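Local coordinates for protein NEDD8-conjugating enzyme UBC12 (Saccharomyces cerevisiae, PDB 3O2U) that accepts the ubiquitin-like protein Rub1 (NEDD8) from its E1 enzyme as a thioester and attaches it covalently to other proteins, chiefly the cullin Cdc53, at residues A[89-92]-A[93-97]; A[151-154]-A[155-159]; A[165-168]-A[169-173]; A[176-180]-A[181-185]. One frame throughout, in Å; residues are numbered along the deposited sequence.

Interaction 1 (A[89-92]-A[93-97]); sequences NEVY and PIEPP
Tyr92 and Pro93 meet through a cis peptide bond and pack against each other: Pro93 CA lies over one face of the phenol ring, 3.8 Å from the Tyr92 ring centroid and 27° off its normal, a CH-pi contact. The ring is carried there with CG anti to the backbone N (chi1 -169°). Its edge serves a different partner, since Glu95 O comes within 3.2 Å of Tyr92 CD1 near the ring plane, while Pro97 CD approaches Tyr92 CE1 obliquely at 4.0 Å.

Hydrogen bonding is largely backbone. Val91 O accepts from Glu95 N at 3.1 Å, nearly straight at 161°, and more weakly from Ile94 N, so one carbonyl gathers two N-H groups. Asn89 OD1 takes Val91 N at 2.9 Å, an Asx turn overlying the type I turn from Asn89 to Tyr92. A water accepts from Asn89 N and probably donates to Glu95 O.

The sequence and the cis proline match the Tyr-Pro-x-x-Pro-Pro signature of ubiquitin-conjugating enzymes. Trp125 NE1 bonds to Pro93 O. This segment joins strand 82-87 to strand 98-101 and lies against helix 29-39, where Tyr92 OH bonds to Asp37 and Arg33 touches both Tyr92 and Pro93.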
# COMPACT_ATOMS: atom_id res chain seq x y z
N ASN A 89 9.68 6.17 -1.14
CA ASN A 89 10.87 6.80 -1.70
C ASN A 89 11.35 7.92 -0.77
O ASN A 89 10.74 8.16 0.28
CB ASN A 89 10.61 7.29 -3.12
CG ASN A 89 9.50 8.32 -3.19
OD1 ASN A 89 9.26 9.05 -2.23
ND2 ASN A 89 8.83 8.39 -4.33
N GLU A 90 12.42 8.61 -1.15
CA GLU A 90 13.02 9.59 -0.25
C GLU A 90 12.23 10.89 -0.23
O GLU A 90 12.65 11.89 0.35
CB GLU A 90 14.49 9.85 -0.62
CG GLU A 90 15.41 8.68 -0.24
CD GLU A 90 15.31 8.32 1.23
OE1 GLU A 90 15.73 9.15 2.08
OE2 GLU A 90 14.79 7.22 1.56
N VAL A 91 11.06 10.86 -0.84
CA VAL A 91 10.25 12.06 -0.98
C VAL A 91 8.94 12.00 -0.16
O VAL A 91 8.13 12.92 -0.17
CB VAL A 91 10.07 12.39 -2.48
CG1 VAL A 91 8.66 12.78 -2.83
CG2 VAL A 91 11.08 13.49 -2.89
N TYR A 92 8.78 10.93 0.61
CA TYR A 92 7.74 10.89 1.64
C TYR A 92 8.01 11.99 2.67
O TYR A 92 9.15 12.18 3.09
CB TYR A 92 7.76 9.52 2.33
CG TYR A 92 6.58 9.26 3.23
CD1 TYR A 92 5.30 9.12 2.69
CD2 TYR A 92 6.74 9.13 4.61
CE1 TYR A 92 4.22 8.87 3.51
CE2 TYR A 92 5.66 8.87 5.43
CZ TYR A 92 4.40 8.74 4.87
OH TYR A 92 3.30 8.48 5.66
N PRO A 93 6.97 12.71 3.10
CA PRO A 93 5.53 12.54 2.84
C PRO A 93 5.00 13.40 1.69
O PRO A 93 3.79 13.53 1.55
CB PRO A 93 4.91 13.05 4.15
CG PRO A 93 5.80 14.16 4.55
CD PRO A 93 7.20 13.85 4.01
N ILE A 94 5.88 13.99 0.89
CA ILE A 94 5.40 14.81 -0.21
C ILE A 94 4.66 13.89 -1.18
O ILE A 94 3.62 14.24 -1.73
CB ILE A 94 6.55 15.55 -0.91
CG1 ILE A 94 7.17 16.58 0.04
CG2 ILE A 94 6.06 16.21 -2.18
CD1 ILE A 94 8.46 17.22 -0.50
N GLU A 95 5.23 12.71 -1.37
CA GLU A 95 4.59 11.63 -2.11
C GLU A 95 4.28 10.48 -1.17
O GLU A 95 5.09 10.17 -0.29
CB GLU A 95 5.51 11.11 -3.22
CG GLU A 95 5.86 12.15 -4.27
CD GLU A 95 5.12 11.95 -5.56
OE1 GLU A 95 5.13 10.81 -6.08
OE2 GLU A 95 4.53 12.94 -6.06
N PRO A 96 3.13 9.82 -1.36
CA PRO A 96 2.80 8.63 -0.56
C PRO A 96 3.60 7.43 -1.05
O PRO A 96 4.18 7.49 -2.13
CB PRO A 96 1.31 8.43 -0.87
CG PRO A 96 1.18 8.94 -2.28
CD PRO A 96 2.05 10.18 -2.30
N PRO A 97 3.61 6.33 -0.27
CA PRO A 97 4.31 5.16 -0.82
C PRO A 97 3.59 4.65 -2.04
O PRO A 97 2.39 4.91 -2.20
CB PRO A 97 4.19 4.13 0.31
CG PRO A 97 2.88 4.52 1.01
CD PRO A 97 2.95 6.03 1.01
O HOH W 1 7.17 7.68 -0.75

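Interaction 2 (A[151-154]-A[155-159]); sequences LNKD and AAKLL
Asn152 bends its amide back over the start of the helix so that OD1 faces Ala155 N, 3.0 Å away with an N-H...O angle of 171°. The nitrogen sits 53° out of the plane of the side-chain carbonyl, so the bond is straight at the hydrogen but meets the oxygen from above that plane. This is an N-cap; a chi1 of 179° places CG beside the carbonyl carbon and swings the amide over the first turn. Asn152 O meanwhile takes Ala156 N at 3.1 Å, giving one residue two grips on that turn. The cap lies about 9 Å, side chain to side chain, from Cys117, predicted to carry the thioester.

On another side of the turn, Lys157 runs out extended beyond CG, and its CG passes 3.2 Å from Lys153 O. Its ammonium NZ is 4.3 Å from Asp154 OD1, too long for a salt bridge, so any attraction is probably loose. Leu158 CD1 lies 3.4 Å from Asp154 O.

Asn152 ND2 donates a weak bond to Tyr184 OH, and backbone bonds join Leu151 and Asn152 to Pro108. Asp154 touches Phe106 and Glu180, while helix 153-160 packs on helix 163-174 through Ala155, Leu158 and Leu159 against Phe166.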
# COMPACT_ATOMS: atom_id res chain seq x y z
N LEU A 151 -11.15 -0.55 -11.78
CA LEU A 151 -9.93 -1.08 -12.38
C LEU A 151 -10.23 -2.48 -12.90
O LEU A 151 -9.59 -2.98 -13.83
CB LEU A 151 -8.79 -1.14 -11.36
CG LEU A 151 -8.18 0.18 -10.90
CD1 LEU A 151 -6.83 -0.07 -10.23
CD2 LEU A 151 -8.01 1.12 -12.07
N ASN A 152 -11.21 -3.11 -12.27
CA ASN A 152 -11.63 -4.45 -12.64
C ASN A 152 -13.10 -4.38 -13.02
O ASN A 152 -13.97 -4.31 -12.15
CB ASN A 152 -11.44 -5.42 -11.47
CG ASN A 152 -11.88 -6.83 -11.81
OD1 ASN A 152 -12.85 -7.05 -12.55
ND2 ASN A 152 -11.18 -7.81 -11.25
N LYS A 153 -13.36 -4.38 -14.32
CA LYS A 153 -14.70 -4.12 -14.82
C LYS A 153 -15.67 -5.24 -14.48
O LYS A 153 -16.84 -4.98 -14.23
CB LYS A 153 -14.67 -3.88 -16.34
CG LYS A 153 -14.05 -2.55 -16.73
CD LYS A 153 -13.66 -2.53 -18.20
CE LYS A 153 -14.83 -2.94 -19.10
NZ LYS A 153 -14.43 -3.02 -20.53
N ASP A 154 -15.19 -6.48 -14.45
CA ASP A 154 -16.06 -7.60 -14.10
C ASP A 154 -16.61 -7.47 -12.68
O ASP A 154 -17.80 -7.70 -12.44
CB ASP A 154 -15.32 -8.93 -14.24
CG ASP A 154 -14.95 -9.25 -15.67
OD1 ASP A 154 -15.58 -8.67 -16.59
OD2 ASP A 154 -14.04 -10.08 -15.88
N ALA A 155 -15.74 -7.11 -11.73
CA ALA A 155 -16.18 -6.89 -10.36
C ALA A 155 -17.12 -5.70 -10.26
O ALA A 155 -18.12 -5.76 -9.56
CB ALA A 155 -14.98 -6.72 -9.41
N ALA A 156 -16.77 -4.61 -10.94
CA ALA A 156 -17.61 -3.41 -10.93
C ALA A 156 -19.02 -3.73 -11.44
O ALA A 156 -20.01 -3.32 -10.84
CB ALA A 156 -16.98 -2.28 -11.76
N LYS A 157 -19.11 -4.50 -12.52
CA LYS A 157 -20.41 -4.91 -13.06
C LYS A 157 -21.20 -5.74 -12.07
O LYS A 157 -22.38 -5.48 -11.84
CB LYS A 157 -20.24 -5.70 -14.36
CG LYS A 157 -19.76 -4.87 -15.53
CD LYS A 157 -19.47 -5.76 -16.74
CE LYS A 157 -18.82 -4.98 -17.87
NZ LYS A 157 -18.07 -5.88 -18.80
N LEU A 158 -20.56 -6.75 -11.48
CA LEU A 158 -21.24 -7.66 -10.56
C LEU A 158 -21.76 -6.98 -9.30
O LEU A 158 -22.78 -7.38 -8.74
CB LEU A 158 -20.32 -8.80 -10.16
CG LEU A 158 -20.63 -10.17 -10.75
CD1 LEU A 158 -19.56 -10.58 -11.76
CD2 LEU A 158 -20.74 -11.18 -9.64
N LEU A 159 -21.03 -5.97 -8.84
CA LEU A 159 -21.40 -5.26 -7.63
C LEU A 159 -22.69 -4.49 -7.90
O LEU A 159 -23.57 -4.42 -7.04
CB LEU A 159 -20.27 -4.31 -7.21
CG LEU A 159 -20.41 -3.59 -5.86
CD1 LEU A 159 -20.78 -4.56 -4.75
CD2 LEU A 159 -19.13 -2.84 -5.54

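Interaction 3 (A[165-168]-A[169-173]); sequences EFAE and AVRLT
Val170 sets a methyl over the ring of Phe166, one turn earlier in the same helix, and this pair forms the tight half of the contact. CG2 stands 3.7 Å from the Phe166 ring centroid, 22° off the normal, which makes a CH-pi contact displaced toward the rim; the nearest ring atom to Val170 CG2 is Phe166 CE2, at 3.5 Å. Two torsions bring the groups together: Phe166 swings its ring anti to its own backbone N (chi1 -173°), while in Val170 it is CG2 that lies anti to the carbonyl carbon. Both residues are buried. Ala169 joins them on the packed side, its small CB fitting against Leu158 of helix 153-160 and against Ile179, and the Phe166 ring also stands edge-to-face with Tyr76.

Glu168 and Arg171 make up the loose, exposed side. Their charged groups lie near each other without pairing, with Glu168 OE2 4.5 Å from Arg171 NH2 and the carboxylate and guanidinium planes turned 50° apart. Contact comes instead from methylene groups against polar atoms: Arg171 CG passes 3.0 Å from the backbone Ala167 O, and Glu168 CG lies 3.7 Å from Arg171 NH2 at the guanidinium edge. The bend at chi3 folds the guanidinium back so that Ala167 O lies over one of its faces. Any attraction between these charges is probably weak in such an exposed place.

Under both halves runs the i to i+4 ladder, for example Val170 N to Phe166 O at 2.9 Å. The result is an amphipathic helix, the last of the UBC fold here, with apolar residues on its packed side and charged ones facing solvent.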
# COMPACT_ATOMS: atom_id res chain seq x y z
N GLU A 165 -25.25 -11.76 -5.68
CA GLU A 165 -24.45 -12.10 -6.85
C GLU A 165 -22.97 -11.79 -6.62
O GLU A 165 -22.11 -12.62 -6.89
CB GLU A 165 -24.96 -11.35 -8.08
CG GLU A 165 -26.28 -11.87 -8.66
CD GLU A 165 -27.52 -11.33 -7.94
OE1 GLU A 165 -27.39 -10.76 -6.83
OE2 GLU A 165 -28.63 -11.48 -8.49
N PHE A 166 -22.69 -10.59 -6.13
CA PHE A 166 -21.32 -10.17 -5.89
C PHE A 166 -20.76 -10.98 -4.74
O PHE A 166 -19.60 -11.39 -4.77
CB PHE A 166 -21.24 -8.67 -5.60
CG PHE A 166 -19.84 -8.14 -5.49
CD1 PHE A 166 -19.06 -7.97 -6.63
CD2 PHE A 166 -19.29 -7.82 -4.26
CE1 PHE A 166 -17.76 -7.49 -6.54
CE2 PHE A 166 -18.00 -7.33 -4.16
CZ PHE A 166 -17.24 -7.16 -5.30
N ALA A 167 -21.58 -11.24 -3.73
CA ALA A 167 -21.14 -12.00 -2.57
C ALA A 167 -20.66 -13.39 -2.95
O ALA A 167 -19.68 -13.89 -2.40
CB ALA A 167 -22.24 -12.08 -1.53
N GLU A 168 -21.36 -14.04 -3.86
CA GLU A 168 -21.01 -15.40 -4.25
C GLU A 168 -19.81 -15.42 -5.19
O GLU A 168 -19.00 -16.35 -5.15
CB GLU A 168 -22.20 -16.12 -4.87
CG GLU A 168 -23.28 -16.49 -3.86
CD GLU A 168 -24.45 -17.23 -4.50
OE1 GLU A 168 -24.50 -17.28 -5.75
OE2 GLU A 168 -25.31 -17.74 -3.76
N ALA A 169 -19.69 -14.39 -6.03
CA ALA A 169 -18.53 -14.25 -6.90
C ALA A 169 -17.25 -14.03 -6.09
O ALA A 169 -16.18 -14.54 -6.45
CB ALA A 169 -18.73 -13.11 -7.86
N VAL A 170 -17.37 -13.27 -5.01
CA VAL A 170 -16.23 -12.98 -4.14
C VAL A 170 -15.83 -14.24 -3.38
O VAL A 170 -14.65 -14.57 -3.28
CB VAL A 170 -16.55 -11.82 -3.17
CG1 VAL A 170 -15.49 -11.73 -2.10
CG2 VAL A 170 -16.64 -10.51 -3.94
N ARG A 171 -16.83 -14.96 -2.87
CA ARG A 171 -16.58 -16.22 -2.18
C ARG A 171 -15.89 -17.24 -3.09
O ARG A 171 -14.98 -17.94 -2.64
CB ARG A 171 -17.88 -16.80 -1.59
CG ARG A 171 -18.52 -15.94 -0.49
CD ARG A 171 -19.58 -16.73 0.33
NE ARG A 171 -20.94 -16.64 -0.22
CZ ARG A 171 -21.98 -16.09 0.41
NH1 ARG A 171 -21.83 -15.59 1.64
NH2 ARG A 171 -23.17 -16.06 -0.17
N LEU A 172 -16.32 -17.33 -4.34
CA LEU A 172 -15.68 -18.24 -5.30
C LEU A 172 -14.22 -17.85 -5.57
O LEU A 172 -13.32 -18.68 -5.53
CB LEU A 172 -16.43 -18.25 -6.62
CG LEU A 172 -15.74 -18.87 -7.84
CD1 LEU A 172 -15.52 -20.36 -7.65
CD2 LEU A 172 -16.56 -18.63 -9.11
N THR A 173 -14.01 -16.58 -5.92
CA THR A 173 -12.67 -16.11 -6.28
C THR A 173 -11.68 -16.18 -5.11
O THR A 173 -10.51 -16.53 -5.32
CB THR A 173 -12.74 -14.69 -6.85
OG1 THR A 173 -13.39 -13.81 -5.93
CG2 THR A 173 -13.53 -14.70 -8.15

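Interaction 4 (A[176-180]-A[181-185]); sequences GGSIE and HVKYD
Glu180 takes a positive phi of 52°, uncommon for a residue other than glycine, as the first corner residue of a type II' turn, with His181 at the second. The turn closes a beta hairpin with a two-residue loop (Glu180, His181) joining strands 178-179 and 182-183. Ile179 and Val182 form its hydrogen-bonded pair: Val182 N reaches Ile179 O at 3.1 Å, and Ile179 N returns to Val182 O at 3.2 Å. Ser178 and Lys183 form the non-hydrogen-bonded pair, their CA atoms 4.3 Å apart, and Ser178 OG lies 3.3 Å from Lys183 CA. Beyond the strands, Tyr184 N continues the ladder to Gly177 O.

Lys183 bends at chi2, chi3 and chi4, curling its ammonium back to Gly176 O, where NZ sits 2.8 Å away in the carbonyl plane on a lone pair. Gly176 itself has positive phi and is the C-prime residue of the Schellman motif ending helix 163-174. On the face shared by Ile179 and Val182, Ile179 rests on Ala169 and Thr173 of that helix and on Phe106, and Val182 on Leu112. The Tyr184 ring turns its edge to Gly177 O and stands edge-to-face with Phe106. At its far end, Tyr184 OH donates to a water 2.7 Å away, which in turn donates to Ile179 O at 3.0 Å.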
# COMPACT_ATOMS: atom_id res chain seq x y z
N GLY A 176 -10.03 -19.35 -4.72
CA GLY A 176 -9.19 -19.73 -5.84
C GLY A 176 -9.93 -20.01 -7.13
O GLY A 176 -9.34 -20.52 -8.08
N GLY A 177 -11.22 -19.68 -7.19
CA GLY A 177 -12.02 -19.94 -8.37
C GLY A 177 -11.84 -18.90 -9.45
O GLY A 177 -11.13 -17.91 -9.26
N SER A 178 -12.50 -19.11 -10.59
CA SER A 178 -12.35 -18.23 -11.73
C SER A 178 -13.66 -17.54 -12.07
O SER A 178 -14.72 -18.12 -11.92
CB SER A 178 -11.86 -19.00 -12.95
OG SER A 178 -10.54 -19.46 -12.75
N ILE A 179 -13.56 -16.30 -12.51
CA ILE A 179 -14.70 -15.61 -13.08
C ILE A 179 -14.30 -15.15 -14.47
O ILE A 179 -13.17 -14.68 -14.68
CB ILE A 179 -15.16 -14.44 -12.21
CG1 ILE A 179 -15.99 -14.97 -11.05
CG2 ILE A 179 -16.00 -13.47 -13.04
CD1 ILE A 179 -16.32 -13.95 -10.00
N GLU A 180 -15.23 -15.28 -15.41
CA GLU A 180 -14.88 -15.23 -16.82
C GLU A 180 -13.75 -16.24 -17.01
O GLU A 180 -13.91 -17.42 -16.70
CB GLU A 180 -14.50 -13.82 -17.26
CG GLU A 180 -15.65 -12.81 -17.14
CD GLU A 180 -16.83 -13.11 -18.06
OE1 GLU A 180 -16.62 -13.24 -19.28
OE2 GLU A 180 -17.97 -13.22 -17.56
N HIS A 181 -12.60 -15.79 -17.48
CA HIS A 181 -11.51 -16.75 -17.68
C HIS A 181 -10.24 -16.40 -16.90
O HIS A 181 -9.15 -16.85 -17.22
CB HIS A 181 -11.21 -16.90 -19.17
CG HIS A 181 -12.33 -17.53 -19.94
ND1 HIS A 181 -13.55 -16.90 -20.11
CD2 HIS A 181 -12.41 -18.71 -20.58
CE1 HIS A 181 -14.33 -17.69 -20.83
NE2 HIS A 181 -13.68 -18.79 -21.13
N VAL A 182 -10.40 -15.60 -15.85
CA VAL A 182 -9.26 -15.27 -15.01
C VAL A 182 -9.36 -15.98 -13.66
O VAL A 182 -10.42 -16.01 -13.02
CB VAL A 182 -9.05 -13.74 -14.88
CG1 VAL A 182 -10.21 -12.99 -15.50
CG2 VAL A 182 -8.80 -13.32 -13.44
N LYS A 183 -8.25 -16.60 -13.26
CA LYS A 183 -8.17 -17.33 -12.02
C LYS A 183 -7.68 -16.43 -10.89
O LYS A 183 -6.70 -15.70 -11.05
CB LYS A 183 -7.25 -18.55 -12.16
CG LYS A 183 -7.34 -19.51 -10.97
CD LYS A 183 -5.99 -20.10 -10.60
CE LYS A 183 -5.81 -20.11 -9.07
NZ LYS A 183 -6.65 -21.12 -8.37
N TYR A 184 -8.36 -16.49 -9.75
CA TYR A 184 -7.99 -15.66 -8.63
C TYR A 184 -7.32 -16.52 -7.56
O TYR A 184 -7.50 -17.75 -7.54
CB TYR A 184 -9.24 -14.94 -8.10
CG TYR A 184 -9.73 -13.91 -9.10
CD1 TYR A 184 -9.31 -12.59 -9.02
CD2 TYR A 184 -10.55 -14.29 -10.16
CE1 TYR A 184 -9.72 -11.65 -9.96
CE2 TYR A 184 -10.97 -13.35 -11.10
CZ TYR A 184 -10.56 -12.03 -10.99
OH TYR A 184 -10.95 -11.08 -11.91
N ASP A 185 -6.56 -15.89 -6.67
CA ASP A 185 -5.85 -16.63 -5.63
C ASP A 185 -6.75 -17.10 -4.49
O ASP A 185 -7.72 -16.44 -4.14
CB ASP A 185 -4.73 -15.77 -5.05
CG ASP A 185 -3.60 -15.54 -6.03
OD1 ASP A 185 -3.38 -16.41 -6.91
OD2 ASP A 185 -2.93 -14.50 -5.91
O HOH W 2 -12.67 -11.86 -13.87

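In the fold
All four contacts are local and follow one another in series, so none nests within or crosses another. Interaction 1 comes first, shaping the loop between strands 82-87 and 98-101, and it stands apart: its nearest atoms to interaction 2 are about 13 Å away, and it lies across the chain's centre from the rest. Interaction 2 opens helix 153-160, and interaction 3 lies within helix 163-174, the next in the chain, with Ala155 O 3.5 Å from Phe166 CE1. Interaction 4 closes the terminal hairpin, folded back on interaction 3 through Gly177 N, probably bonded to Leu172 O. It also touches the start of helix 153-160, making one compact C-terminal cluster.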